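Local coordinates for Rho GTPase-activating protein 27 (Homo sapiens, PDB 3PP2) that probably acts as a GTPase-activating protein that switches CDC42 and RAC1 to their GDP-bound state, represented here by its pleckstrin homology domain, at residues S34-E39 with L43-D48; P66-E71 with S99-Q104; N89-R94 with T113-I118. All blocks are in the same frame, centred on the assembly; numbering follows the deposited sequence.

Interaction 1 (S34-E39 with L43-D48); sequences SWTVLE and LTFFKD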
loop_
_atom_site.group_PDB
_atom_site.type_symbol
_atom_site.label_atom_id
_atom_site.label_comp_id
_atom_site.label_asym_id
_atom_site.label_seq_id
_atom_site.Cartn_x
_atom_site.Cartn_y
_atom_site.Cartn_z
ATOM N N SER A 34 12.499 -6.317 12.336
ATOM C CA SER A 34 13.513 -5.375 12.772
ATOM C C SER A 34 13.504 -4.101 12.022
ATOM O O SER A 34 13.056 -4.053 10.865
ATOM C CB SER A 34 14.917 -5.982 12.654
ATOM O OG SER A 34 15.382 -6.036 11.327
ATOM N N TRP A 35 14.004 -3.062 12.663
ATOM C CA TRP A 35 14.411 -1.885 11.939
ATOM C C TRP A 35 15.407 -2.295 10.851
ATOM O O TRP A 35 16.231 -3.207 11.025
ATOM C CB TRP A 35 15.062 -0.891 12.901
ATOM C CG TRP A 35 15.334 0.464 12.380
ATOM C CD1 TRP A 35 16.535 1.071 12.266
ATOM C CD2 TRP A 35 14.352 1.386 11.896
ATOM N NE1 TRP A 35 16.363 2.337 11.735
ATOM C CE2 TRP A 35 15.026 2.548 11.510
ATOM C CE3 TRP A 35 12.960 1.338 11.774
ATOM C CZ2 TRP A 35 14.354 3.661 11.004
ATOM C CZ3 TRP A 35 12.283 2.457 11.239
ATOM C CH2 TRP A 35 12.984 3.588 10.888
ATOM N N THR A 36 15.283 -1.620 9.717
ATOM C CA THR A 36 16.025 -1.892 8.497
ATOM C C THR A 36 16.389 -0.556 7.905
ATOM O O THR A 36 15.540 0.334 7.816
ATOM C CB THR A 36 15.153 -2.699 7.501
ATOM O OG1 THR A 36 14.680 -3.895 8.144
ATOM C CG2 THR A 36 15.923 -3.101 6.242
ATOM N N VAL A 37 17.637 -0.414 7.486
ATOM C CA VAL A 37 18.123 0.798 6.851
ATOM C C VAL A 37 18.838 0.481 5.557
ATOM O O VAL A 37 19.708 -0.363 5.519
ATOM C CB VAL A 37 19.098 1.576 7.770
ATOM C CG1 VAL A 37 19.745 2.806 7.077
ATOM C CG2 VAL A 37 18.343 1.991 9.072
ATOM N N LEU A 38 18.414 1.148 4.499
ATOM C CA LEU A 38 19.120 1.160 3.224
ATOM C C LEU A 38 19.804 2.498 3.059
ATOM O O LEU A 38 19.159 3.538 3.052
ATOM C CB LEU A 38 18.124 0.954 2.091
ATOM C CG LEU A 38 18.671 1.030 0.673
ATOM C CD1 LEU A 38 19.685 -0.051 0.430
ATOM C CD2 LEU A 38 17.515 0.960 -0.306
ATOM N N GLU A 39 21.133 2.482 2.965
ATOM C CA GLU A 39 21.905 3.724 2.829
ATOM C C GLU A 39 23.149 3.404 2.033
ATOM O O GLU A 39 23.824 2.432 2.333
ATOM C CB GLU A 39 22.274 4.251 4.237
ATOM C CG GLU A 39 22.945 5.594 4.289
ATOM C CD GLU A 39 22.939 6.203 5.714
ATOM O OE1 GLU A 39 22.417 5.560 6.678
ATOM O OE2 GLU A 39 23.468 7.333 5.866
ATOM N N LEU A 43 22.259 -2.587 2.813
ATOM C CA LEU A 43 21.003 -2.873 3.513
ATOM C C LEU A 43 21.333 -3.520 4.831
ATOM O O LEU A 43 21.926 -4.605 4.868
ATOM C CB LEU A 43 20.113 -3.794 2.679
ATOM C CG LEU A 43 18.709 -4.116 3.209
ATOM C CD1 LEU A 43 17.851 -2.884 3.239
ATOM C CD2 LEU A 43 18.095 -5.293 2.389
ATOM N N THR A 44 20.961 -2.838 5.915
ATOM C CA THR A 44 21.267 -3.283 7.249
ATOM C C THR A 44 19.968 -3.665 7.988
ATOM O O THR A 44 19.071 -2.844 8.098
ATOM C CB THR A 44 22.016 -2.218 8.044
ATOM O OG1 THR A 44 23.223 -1.859 7.358
ATOM C CG2 THR A 44 22.329 -2.727 9.461
ATOM N N PHE A 45 19.906 -4.899 8.467
ATOM C CA PHE A 45 18.860 -5.361 9.343
ATOM C C PHE A 45 19.385 -5.331 10.758
ATOM O O PHE A 45 20.395 -5.987 11.059
ATOM C CB PHE A 45 18.475 -6.789 8.991
ATOM C CG PHE A 45 17.835 -6.941 7.652
ATOM C CD1 PHE A 45 16.557 -6.474 7.425
ATOM C CD2 PHE A 45 18.514 -7.552 6.610
ATOM C CE1 PHE A 45 15.982 -6.632 6.200
ATOM C CE2 PHE A 45 17.941 -7.695 5.371
ATOM C CZ PHE A 45 16.660 -7.245 5.189
ATOM N N PHE A 46 18.731 -4.573 11.625
ATOM C CA PHE A 46 19.128 -4.488 13.038
ATOM C C PHE A 46 18.616 -5.674 13.811
ATOM O O PHE A 46 17.906 -6.541 13.314
ATOM C CB PHE A 46 18.658 -3.116 13.576
ATOM C CG PHE A 46 19.474 -1.978 13.039
ATOM C CD1 PHE A 46 19.198 -1.393 11.808
ATOM C CD2 PHE A 46 20.579 -1.540 13.719
ATOM C CE1 PHE A 46 19.980 -0.401 11.326
ATOM C CE2 PHE A 46 21.379 -0.551 13.202
ATOM C CZ PHE A 46 21.084 0.014 12.024
ATOM N N LYS A 47 19.056 -5.757 15.060
ATOM C CA LYS A 47 18.594 -6.754 15.970
ATOM C C LYS A 47 17.060 -6.739 16.033
ATOM O O LYS A 47 16.441 -5.698 15.782
ATOM C CB LYS A 47 19.207 -6.457 17.355
ATOM C CG LYS A 47 19.034 -7.559 18.395
ATOM C CD LYS A 47 19.677 -7.146 19.725
ATOM C CE LYS A 47 19.826 -8.331 20.710
ATOM N NZ LYS A 47 20.543 -7.977 21.978
ATOM N N ASP A 48 16.475 -7.879 16.379
ATOM C CA ASP A 48 15.028 -8.018 16.568
ATOM C C ASP A 48 14.456 -6.848 17.355
ATOM O O ASP A 48 15.013 -6.481 18.403
ATOM C CB ASP A 48 14.781 -9.329 17.313
ATOM C CG ASP A 48 13.301 -9.722 17.424
ATOM O OD1 ASP A 48 12.377 -8.929 17.108
ATOM O OD2 ASP A 48 13.090 -10.894 17.800
HETATM O O HOH W 1 14.842 -3.582 15.317
#

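Interaction 2 (P66-E71 with S99-Q104); sequences PEYTVE and SEYLIQ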
loop_
_atom_site.group_PDB
_atom_site.type_symbol
_atom_site.label_atom_id
_atom_site.label_comp_id
_atom_site.label_asym_id
_atom_site.label_seq_id
_atom_site.Cartn_x
_atom_site.Cartn_y
_atom_site.Cartn_z
ATOM N N PRO A 66 23.654 -3.839 14.374
ATOM C CA PRO A 66 23.278 -4.621 13.200
ATOM C C PRO A 66 23.321 -6.124 13.433
ATOM O O PRO A 66 24.268 -6.651 14.102
ATOM C CB PRO A 66 24.304 -4.210 12.144
ATOM C CG PRO A 66 24.796 -2.941 12.593
ATOM C CD PRO A 66 24.824 -3.003 14.086
ATOM N N GLU A 67 22.329 -6.809 12.893
ATOM C CA GLU A 67 22.344 -8.263 12.863
ATOM C C GLU A 67 22.866 -8.820 11.549
ATOM O O GLU A 67 23.723 -9.719 11.571
ATOM C CB GLU A 67 20.951 -8.850 13.152
ATOM C CG GLU A 67 21.035 -10.367 13.271
ATOM C CD GLU A 67 19.911 -11.055 13.970
ATOM O OE1 GLU A 67 18.829 -10.462 14.108
ATOM O OE2 GLU A 67 20.129 -12.234 14.376
ATOM N N TYR A 68 22.336 -8.297 10.437
ATOM C CA TYR A 68 22.729 -8.742 9.087
ATOM C C TYR A 68 22.987 -7.496 8.241
ATOM O O TYR A 68 22.184 -6.553 8.242
ATOM C CB TYR A 68 21.622 -9.549 8.412
ATOM C CG TYR A 68 21.116 -10.735 9.167
ATOM C CD1 TYR A 68 21.945 -11.787 9.485
ATOM C CD2 TYR A 68 19.802 -10.828 9.566
ATOM C CE1 TYR A 68 21.482 -12.889 10.192
ATOM C CE2 TYR A 68 19.337 -11.951 10.256
ATOM C CZ TYR A 68 20.192 -12.976 10.562
ATOM O OH TYR A 68 19.722 -14.075 11.286
ATOM N N THR A 69 24.119 -7.475 7.550
ATOM C CA THR A 69 24.415 -6.392 6.616
ATOM C C THR A 69 24.543 -7.029 5.236
ATOM O O THR A 69 25.268 -8.040 5.049
ATOM C CB THR A 69 25.652 -5.631 7.053
ATOM O OG1 THR A 69 25.473 -5.148 8.396
ATOM C CG2 THR A 69 25.987 -4.463 6.097
ATOM N N VAL A 70 23.879 -6.450 4.273
ATOM C CA VAL A 70 23.941 -6.959 2.941
ATOM C C VAL A 70 24.435 -5.855 2.016
ATOM O O VAL A 70 23.762 -4.852 1.823
ATOM C CB VAL A 70 22.573 -7.483 2.457
ATOM C CG1 VAL A 70 22.760 -8.114 1.094
ATOM C CG2 VAL A 70 21.933 -8.423 3.539
ATOM N N GLU A 71 25.639 -6.031 1.470
ATOM C CA GLU A 71 26.165 -5.112 0.481
ATOM C C GLU A 71 25.474 -5.431 -0.834
ATOM O O GLU A 71 25.394 -6.567 -1.235
ATOM C CB GLU A 71 27.707 -5.223 0.405
ATOM C CG GLU A 71 28.375 -4.871 1.721
ATOM C CD GLU A 71 29.867 -5.084 1.755
ATOM O OE1 GLU A 71 30.461 -5.338 0.686
ATOM O OE2 GLU A 71 30.462 -4.983 2.880
ATOM N N SER A 99 24.998 -15.684 0.287
ATOM C CA SER A 99 24.026 -15.616 1.377
ATOM C C SER A 99 22.692 -15.123 0.817
ATOM O O SER A 99 22.636 -14.408 -0.191
ATOM C CB SER A 99 24.510 -14.721 2.481
ATOM O OG SER A 99 25.636 -15.292 3.146
ATOM N N GLU A 100 21.629 -15.579 1.432
ATOM C CA GLU A 100 20.290 -15.303 0.943
ATOM C C GLU A 100 19.399 -14.931 2.130
ATOM O O GLU A 100 19.560 -15.466 3.234
ATOM C CB GLU A 100 19.703 -16.537 0.199
ATOM C CG GLU A 100 20.490 -16.959 -1.083
ATOM C CD GLU A 100 19.921 -18.180 -1.793
ATOM O OE1 GLU A 100 18.923 -18.757 -1.305
ATOM O OE2 GLU A 100 20.481 -18.561 -2.854
ATOM N N TYR A 101 18.455 -14.038 1.863
ATOM C CA TYR A 101 17.507 -13.513 2.853
ATOM C C TYR A 101 16.142 -13.395 2.206
ATOM O O TYR A 101 16.047 -13.136 1.000
ATOM C CB TYR A 101 17.920 -12.107 3.336
ATOM C CG TYR A 101 19.306 -12.085 3.918
ATOM C CD1 TYR A 101 19.531 -12.186 5.280
ATOM C CD2 TYR A 101 20.403 -11.965 3.066
ATOM C CE1 TYR A 101 20.814 -12.198 5.778
ATOM C CE2 TYR A 101 21.681 -11.979 3.524
ATOM C CZ TYR A 101 21.907 -12.085 4.910
ATOM O OH TYR A 101 23.208 -12.108 5.390
ATOM N N LEU A 102 15.105 -13.613 3.004
ATOM C CA LEU A 102 13.754 -13.234 2.643
ATOM C C LEU A 102 13.347 -12.008 3.435
ATOM O O LEU A 102 13.695 -11.894 4.611
ATOM C CB LEU A 102 12.773 -14.375 2.879
ATOM C CG LEU A 102 13.082 -15.688 2.185
ATOM C CD1 LEU A 102 12.139 -16.811 2.608
ATOM C CD2 LEU A 102 13.158 -15.565 0.704
ATOM N N ILE A 103 12.537 -11.152 2.798
ATOM C CA ILE A 103 12.105 -9.864 3.338
ATOM C C ILE A 103 10.603 -9.815 3.132
ATOM O O ILE A 103 10.116 -10.165 2.048
ATOM C CB ILE A 103 12.800 -8.666 2.630
ATOM C CG1 ILE A 103 14.327 -8.861 2.606
ATOM C CG2 ILE A 103 12.379 -7.338 3.218
ATOM C CD1 ILE A 103 15.029 -7.856 1.719
ATOM N N GLN A 104 9.866 -9.408 4.160
ATOM C CA GLN A 104 8.393 -9.487 4.080
ATOM C C GLN A 104 7.725 -8.404 4.863
ATOM O O GLN A 104 8.249 -7.911 5.868
ATOM C CB GLN A 104 7.984 -10.860 4.629
ATOM C CG GLN A 104 6.559 -11.289 4.442
ATOM C CD GLN A 104 5.647 -10.901 5.582
ATOM O OE1 GLN A 104 6.079 -10.753 6.755
ATOM N NE2 GLN A 104 4.350 -10.789 5.268
#

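Interaction 3 (N89-R94 with T113-I118); sequences NVLELR and TWHKAI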
loop_
_atom_site.group_PDB
_atom_site.type_symbol
_atom_site.label_atom_id
_atom_site.label_comp_id
_atom_site.label_asym_id
_atom_site.label_seq_id
_atom_site.Cartn_x
_atom_site.Cartn_y
_atom_site.Cartn_z
ATOM N N ASN A 89 3.801 -11.459 0.215
ATOM C CA ASN A 89 4.619 -10.291 -0.095
ATOM C C ASN A 89 6.075 -10.495 0.288
ATOM O O ASN A 89 6.668 -9.665 0.961
ATOM C CB ASN A 89 4.058 -9.028 0.558
ATOM C CG ASN A 89 2.615 -8.822 0.263
ATOM O OD1 ASN A 89 2.190 -9.040 -0.864
ATOM N ND2 ASN A 89 1.860 -8.385 1.268
ATOM N N VAL A 90 6.635 -11.604 -0.159
ATOM C CA VAL A 90 8.000 -11.943 0.160
ATOM C C VAL A 90 8.944 -11.598 -0.981
ATOM O O VAL A 90 8.731 -12.017 -2.116
ATOM C CB VAL A 90 8.154 -13.463 0.540
ATOM C CG1 VAL A 90 9.573 -13.791 0.874
ATOM C CG2 VAL A 90 7.195 -13.851 1.680
ATOM N N LEU A 91 10.024 -10.897 -0.654
ATOM C CA LEU A 91 11.167 -10.701 -1.550
ATOM C C LEU A 91 12.302 -11.630 -1.176
ATOM O O LEU A 91 12.485 -11.963 -0.012
ATOM C CB LEU A 91 11.671 -9.274 -1.484
ATOM C CG LEU A 91 10.626 -8.186 -1.713
ATOM C CD1 LEU A 91 11.274 -6.755 -1.542
ATOM C CD2 LEU A 91 9.868 -8.359 -3.054
ATOM N N GLU A 92 13.101 -11.995 -2.174
ATOM C CA GLU A 92 14.328 -12.781 -1.963
ATOM C C GLU A 92 15.506 -11.914 -2.396
ATOM O O GLU A 92 15.510 -11.346 -3.479
ATOM C CB GLU A 92 14.269 -14.053 -2.802
ATOM C CG GLU A 92 15.426 -14.998 -2.581
ATOM C CD GLU A 92 15.151 -16.399 -3.156
ATOM O OE1 GLU A 92 14.782 -16.499 -4.336
ATOM O OE2 GLU A 92 15.339 -17.397 -2.446
ATOM N N LEU A 93 16.503 -11.841 -1.531
ATOM C CA LEU A 93 17.717 -11.079 -1.776
ATOM C C LEU A 93 18.921 -12.005 -1.613
ATOM O O LEU A 93 19.092 -12.613 -0.557
ATOM C CB LEU A 93 17.820 -9.899 -0.809
ATOM C CG LEU A 93 19.037 -8.974 -0.981
ATOM C CD1 LEU A 93 19.114 -8.289 -2.376
ATOM C CD2 LEU A 93 19.029 -7.908 0.154
ATOM N N ARG A 94 19.733 -12.125 -2.655
ATOM C CA ARG A 94 20.922 -12.962 -2.605
ATOM C C ARG A 94 22.121 -12.092 -2.803
ATOM O O ARG A 94 22.203 -11.363 -3.761
ATOM C CB ARG A 94 20.892 -14.030 -3.693
ATOM C CG ARG A 94 22.159 -14.860 -3.738
ATOM C CD ARG A 94 22.172 -15.813 -4.887
ATOM N N THR A 113 7.575 -0.711 -2.469
ATOM C CA THR A 113 8.420 0.462 -2.339
ATOM C C THR A 113 9.850 0.077 -1.876
ATOM O O THR A 113 10.827 0.693 -2.312
ATOM C CB THR A 113 7.824 1.557 -1.440
ATOM O OG1 THR A 113 7.713 1.086 -0.088
ATOM C CG2 THR A 113 6.437 2.017 -2.003
ATOM N N TRP A 114 9.968 -0.905 -1.009
ATOM C CA TRP A 114 11.286 -1.427 -0.653
ATOM C C TRP A 114 11.988 -2.127 -1.807
ATOM O O TRP A 114 13.195 -1.995 -1.979
ATOM C CB TRP A 114 11.217 -2.345 0.579
ATOM C CG TRP A 114 11.269 -1.589 1.863
ATOM C CD1 TRP A 114 10.228 -1.190 2.632
ATOM C CD2 TRP A 114 12.446 -1.164 2.529
ATOM N NE1 TRP A 114 10.670 -0.530 3.744
ATOM C CE2 TRP A 114 12.029 -0.501 3.721
ATOM C CE3 TRP A 114 13.815 -1.295 2.266
ATOM C CZ2 TRP A 114 12.924 0.016 4.636
ATOM C CZ3 TRP A 114 14.708 -0.761 3.196
ATOM C CH2 TRP A 114 14.257 -0.118 4.352
ATOM N N HIS A 115 11.249 -2.874 -2.609
ATOM C CA HIS A 115 11.822 -3.458 -3.782
ATOM C C HIS A 115 12.434 -2.398 -4.662
ATOM O O HIS A 115 13.569 -2.539 -5.113
ATOM C CB HIS A 115 10.739 -4.257 -4.531
ATOM C CG HIS A 115 11.211 -4.870 -5.796
ATOM N ND1 HIS A 115 11.462 -4.128 -6.924
ATOM C CD2 HIS A 115 11.516 -6.152 -6.111
ATOM C CE1 HIS A 115 11.928 -4.927 -7.869
ATOM N NE2 HIS A 115 11.932 -6.167 -7.416
ATOM N N LYS A 116 11.699 -1.312 -4.899
ATOM C CA LYS A 116 12.200 -0.211 -5.727
ATOM C C LYS A 116 13.499 0.374 -5.191
ATOM O O LYS A 116 14.447 0.596 -5.931
ATOM C CB LYS A 116 11.135 0.880 -5.857
ATOM C CG LYS A 116 11.442 1.931 -6.897
ATOM C CD LYS A 116 10.261 2.924 -7.013
ATOM C CE LYS A 116 10.557 3.995 -8.070
ATOM N NZ LYS A 116 9.570 5.057 -7.995
ATOM N N ALA A 117 13.548 0.580 -3.880
ATOM C CA ALA A 117 14.725 1.189 -3.258
ATOM C C ALA A 117 15.915 0.237 -3.350
ATOM O O ALA A 117 17.050 0.653 -3.655
ATOM C CB ALA A 117 14.412 1.623 -1.823
ATOM N N ILE A 118 15.710 -1.025 -2.999
ATOM C CA ILE A 118 16.793 -2.014 -3.056
ATOM C C ILE A 118 17.276 -2.225 -4.473
ATOM O O ILE A 118 18.490 -2.283 -4.724
ATOM C CB ILE A 118 16.363 -3.367 -2.407
ATOM C CG1 ILE A 118 16.050 -3.192 -0.903
ATOM C CG2 ILE A 118 17.432 -4.462 -2.594
ATOM C CD1 ILE A 118 15.237 -4.331 -0.301
#

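Interaction 1 (S34-E39 with L43-D48)
At chi1 -170° the W35 indole swings opposite its own amide N, and the F46 ring (chi1 -72°) swings opposite its carbonyl carbon, which lays the two groups side by side across a beta hairpin of the pleckstrin homology (PH) domain, strands 32-39 and 42-46. CD1 of W35 lies 3.7 Å from CD1 of F46, the planes inclined at 42°. The same phenyl ring takes V37 CG2 at CE1, 3.7 Å away, and T44 CG2 over one face, so flat and branched groups fit together on this side of the hairpin. T36, L38, L43 and F45 occupy the other side, where W114 of helix 108-122 packs on T36, L38 and L43. Threonine suits position 36 because its two branches do different work: CG2 touches L43 CD1 at 3.6 Å, while OG1 donates to S34 O. V37 and T44 form an antiparallel hydrogen-bonded pair. Polar ends find further partners: W35 NE1 bonds R58 O of the second subunit, and S34 OG also bonds R16 NE. Two donors grip W35 O, namely F46 N at 2.9 Å and, from above the carbonyl plane, S34 OG at 3.0 Å.

Interaction 2 (P66-E71 with S99-Q104)
The Y101 ring is held by two residues of strand 66-71 that meet different parts of it. V70 places CG2 over one face, 4.0 Å from the ring centroid and 28° off the normal, a CH-pi contact in which a compact methyl rests on the ring face; its shortest approach is to Y101 CE2, 3.6 Å. Y68 comes to the ring's edge, with CD1 in the Y101 plane, and in turn receives Y101 CE1 over its own face, 3.7 Å from Y68 CG. The two tyrosine planes make 59°, an oblique meeting. At chi1 -175° V70 turns CG1 away from its backbone N, which leaves CG2 as the branch directed at Y101. A serine in place of Y101 would probably leave V70 CG2 without its aromatic face, open a gap beside the Y68 ring and set that ring freer to turn.

One shell further out, E67 CG lies over the centre of the opposite face of Y68, 3.7 Å above its plane, so the ring is sandwiched between E67 and Y101. The E67 carboxylate continues to a salt bridge with R16 of strand 10-21. E67 and Y68 both face F45 of strand 42-46, a classic beta bulge. V70 also packs on L93, and Y101 on K18.

The two strands are not sheet neighbours. V70 and Y101 are buried inside the curled antiparallel sheet, while Y68 extends their packing to a partly exposed border near the charged E67, R16 and K18. Such meetings across the interior are expected of the PH fold, whose two sheets wrap into a barrel around an apolar core.

Interaction 3 (N89-R94 with T113-I118)
L91 and H115 cross at about a right angle, the leucine fork reaching from the strand to the flank of the helix residue. One branch, CD1, rests against the base of the histidine, 3.9 Å from H115 CB and 4.0 Å from H115 CA. The other, CD2, comes to the imidazole at its edge, near the ring plane, and stands 4.1 Å from H115 CD2. Leucine suits this place because its two methyls can straddle the start of the side chain, one touching backbone-near carbons and one the carbon edge of the ring. With chi1 at 178°, H115 CG is anti to the backbone N, and this setting carries the imidazole past L91 toward W79, on whose ring it stacks. Its ND1 is hydrogen-bonded to NE1 of W79 of the third subunit; an indole N-H can only donate, so ND1 serves as acceptor. The histidine thus has an apolar flank for the core and a polar edge for the neighbouring chain.

A second pair lies farther along. L93 and I118 approach obliquely, and L93 CD1 is 4.2 Å from I118 CG2, a looser apolar touch. The spacing is regular: L91 and L93 fall on the same side of an extended strand, while H115 and I118, three residues apart, fall on the same side of the helix. The bond from I118 N to W114 O, 2.9 Å, belongs to that helical turn.

Helix 108-122 is the C-terminal helix that caps the PH barrel. Strand 90-94 lies between strands 76-79 and 100-104, pairing with both, and L77 of strand 76-79 packs against H115 and I118, while W114 reaches T36 and L38 on strand 32-39.

Probable backbone hydrogen bonds join interaction 1 to interaction 2 and interaction 2 to interaction 3, while side-chain packing joins 1 to 3. L43 O lies 2.8 Å from V70 N, carrying the hairpin of interaction 1 into strand 66-71 of interaction 2, and I103 O lies 2.8 Å from L91 N, tying interaction 2 to strand 90-94 of interaction 3. Interactions 1 and 3, with centres about 13 Å apart, meet in the core: L43 CD2 is 3.6 Å from L93 CD2, and L38 CD2 is 3.4 Å from A117 O. The GTPase-activating domain lies outside this chain, so none of the contacts belongs to its active site. A glycerol, probably from the crystallisation liquor, lies about 5 Å from the W35 side chain.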